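PDB 2PBF: protein-L-isoaspartate O-methyltransferase beta-aspartate methyltransferase from Plasmodium falciparum, which probably methylates isoaspartyl residues of damaged proteins, drawing the methyl group from S-adenosylmethionine, as a protein-repair methyltransferase. Local coordinates for residues M98-N103 against R131-L136. Sequence-based numbering, arbitrary orientation.
Sequences MAIKMN and RDKPEL
Ala-99 and Ile-100 meet Leu-136 and Lys-133 in a small apolar contact that illustrates how the last turn of one helix and the chain just after another can be joined by carbon surfaces alone, the lysine's charge being paired within its own segment and with Gln-36. In the more deeply buried half, the Ala-99 methyl faces the fork of Leu-136, at 4.1 Å from CB to both CD1 and CD2 of the leucine, so neither branch is preferred. The Phe-142 side chain, on strand 142-146, touches both residues and ties the pair to the sheet.

The second apolar pair lies nearer the surface and uses the long branch of Ile-100. Its first torsion (chi1 -78°) puts CG1 beside the backbone N, on the lysine's side, and CD1 carries the branch on to Lys-133 CE, 3.8 Å away. The two side chains cross at about a right angle, and CE also lies 4.0 Å from Ile-100 CG1; the lysine thus offers its last methylene rather than its charge.

Polar interactions hold that methylene in place. The Lys-133 chain runs extended until it bends at its last torsion (chi4 70°), where NZ turns back to the preceding residue and forms a salt bridge of 2.9 Å with Asp-132 OD2. The ammonium reaches the syn side of this oxygen but stands 35° out of the carboxylate plane. The Gln-36 carbonyl oxygen also accepts a hydrogen bond from NZ, and Tyr-42 OH bonds to the same carboxylate oxygen.

On the backbone, Asn-103 ends helix 93-101 in a Schellman motif, while Lys-133 leaves helix 119-132 just before a short 3-10 turn. Helix 93-101 links parallel strands 83-87 and 111-116, and helix 119-132 links 111-116 to 142-146; the contact joins the C-terminal parts of these connections, successive beta-alpha-beta units of the Rossmann-like methyltransferase fold.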
loop_
_atom_site.group_PDB
_atom_site.type_symbol
_atom_site.label_atom_id
_atom_site.label_comp_id
_atom_site.label_asym_id
_atom_site.label_seq_id
_atom_site.Cartn_x
_atom_site.Cartn_y
_atom_site.Cartn_z
ATOM N N MET A 98 3.201 -3.529 -5.100
ATOM C CA MET A 98 3.514 -4.764 -4.381
ATOM C C MET A 98 3.490 -6.019 -5.266
ATOM O O MET A 98 4.383 -6.858 -5.160
ATOM C CB MET A 98 2.570 -4.973 -3.201
ATOM C CG MET A 98 2.696 -3.988 -2.056
ATOM S SD MET A 98 1.328 -4.336 -0.914
ATOM C CE MET A 98 1.814 -3.264 0.410
ATOM N N ALA A 99 2.463 -6.151 -6.119
ATOM C CA ALA A 99 2.368 -7.251 -7.091
ATOM C C ALA A 99 3.596 -7.346 -7.997
ATOM O O ALA A 99 4.032 -8.445 -8.356
ATOM C CB ALA A 99 1.101 -7.090 -7.957
ATOM N N ILE A 100 4.108 -6.184 -8.396
ATOM C CA ILE A 100 5.259 -6.090 -9.281
ATOM C C ILE A 100 6.535 -6.511 -8.588
ATOM O O ILE A 100 7.270 -7.347 -9.105
ATOM C CB ILE A 100 5.423 -4.668 -9.893
ATOM C CG1 ILE A 100 4.441 -4.484 -11.035
ATOM C CG2 ILE A 100 6.883 -4.428 -10.399
ATOM C CD1 ILE A 100 4.429 -5.632 -12.018
ATOM N N LYS A 101 6.769 -5.958 -7.403
ATOM C CA LYS A 101 7.981 -6.241 -6.655
ATOM C C LYS A 101 8.071 -7.710 -6.243
ATOM O O LYS A 101 9.165 -8.295 -6.135
ATOM C CB LYS A 101 8.030 -5.356 -5.410
ATOM C CG LYS A 101 9.393 -4.794 -5.163
ATOM C CD LYS A 101 10.166 -5.671 -4.260
ATOM C CE LYS A 101 11.642 -5.478 -4.411
ATOM N NZ LYS A 101 12.308 -6.476 -3.494
ATOM N N MET A 102 6.910 -8.295 -5.983
ATOM C CA MET A 102 6.833 -9.663 -5.501
ATOM C C MET A 102 6.589 -10.679 -6.630
ATOM O O MET A 102 6.477 -11.876 -6.385
ATOM C CB MET A 102 5.742 -9.753 -4.423
ATOM C CG MET A 102 6.092 -9.015 -3.125
ATOM S SD MET A 102 4.660 -8.742 -2.068
ATOM C CE MET A 102 4.586 -10.317 -1.261
ATOM N N ASN A 103 6.450 -10.188 -7.856
ATOM C CA ASN A 103 6.271 -11.031 -9.019
ATOM C C ASN A 103 5.159 -12.045 -8.864
ATOM O O ASN A 103 5.362 -13.237 -9.108
ATOM C CB ASN A 103 7.589 -11.738 -9.381
ATOM C CG ASN A 103 7.663 -12.153 -10.859
ATOM O OD1 ASN A 103 6.699 -12.023 -11.646
ATOM N ND2 ASN A 103 8.819 -12.664 -11.238
ATOM N N ARG A 131 -6.858 -1.428 -17.233
ATOM C CA ARG A 131 -6.201 -0.624 -18.280
ATOM C C ARG A 131 -4.683 -0.687 -18.232
ATOM O O ARG A 131 -4.022 -0.555 -19.279
ATOM C CB ARG A 131 -6.709 0.824 -18.299
ATOM C CG ARG A 131 -5.788 1.920 -17.735
ATOM C CD ARG A 131 -6.349 3.337 -18.084
ATOM N NE ARG A 131 -7.780 3.423 -17.758
ATOM C CZ ARG A 131 -8.266 3.753 -16.564
ATOM N NH1 ARG A 131 -7.438 4.061 -15.574
ATOM N NH2 ARG A 131 -9.584 3.772 -16.356
ATOM N N ASP A 132 -4.130 -0.910 -17.037
ATOM C CA ASP A 132 -2.684 -0.956 -16.872
ATOM C C ASP A 132 -2.111 -2.366 -17.083
ATOM O O ASP A 132 -1.270 -2.578 -17.964
ATOM C CB ASP A 132 -2.285 -0.409 -15.500
ATOM C CG ASP A 132 -0.767 -0.283 -15.330
ATOM O OD1 ASP A 132 -0.050 0.059 -16.312
ATOM O OD2 ASP A 132 -0.294 -0.516 -14.191
ATOM N N LYS A 133 -2.562 -3.312 -16.265
ATOM C CA LYS A 133 -2.023 -4.671 -16.228
ATOM C C LYS A 133 -3.167 -5.676 -16.047
ATOM O O LYS A 133 -3.330 -6.227 -14.935
ATOM C CB LYS A 133 -1.038 -4.808 -15.063
ATOM C CG LYS A 133 0.255 -4.042 -15.254
ATOM C CD LYS A 133 0.973 -3.835 -13.942
ATOM C CE LYS A 133 2.346 -3.234 -14.169
ATOM N NZ LYS A 133 2.301 -1.812 -14.640
ATOM N N PRO A 134 -3.963 -5.923 -17.124
ATOM C CA PRO A 134 -5.165 -6.749 -16.990
ATOM C C PRO A 134 -4.832 -8.178 -16.547
ATOM O O PRO A 134 -5.692 -8.878 -16.050
ATOM C CB PRO A 134 -5.775 -6.745 -18.412
ATOM C CG PRO A 134 -4.704 -6.321 -19.306
ATOM C CD PRO A 134 -3.771 -5.457 -18.512
ATOM N N GLU A 135 -3.576 -8.580 -16.731
ATOM C CA GLU A 135 -3.115 -9.910 -16.351
ATOM C C GLU A 135 -3.249 -10.171 -14.841
ATOM O O GLU A 135 -3.455 -11.305 -14.424
ATOM C CB GLU A 135 -1.677 -10.131 -16.838
ATOM C CG GLU A 135 -0.627 -9.157 -16.280
ATOM C CD GLU A 135 -0.377 -7.922 -17.151
ATOM O OE1 GLU A 135 -1.290 -7.494 -17.877
ATOM O OE2 GLU A 135 0.753 -7.383 -17.101
ATOM N N LEU A 136 -3.154 -9.099 -14.044
ATOM C CA LEU A 136 -3.333 -9.152 -12.596
ATOM C C LEU A 136 -4.719 -9.599 -12.118
ATOM O O LEU A 136 -4.846 -10.099 -11.024
ATOM C CB LEU A 136 -2.961 -7.795 -11.965
ATOM C CG LEU A 136 -1.472 -7.392 -11.956
ATOM C CD1 LEU A 136 -1.237 -6.090 -11.184
ATOM C CD2 LEU A 136 -0.618 -8.502 -11.373
#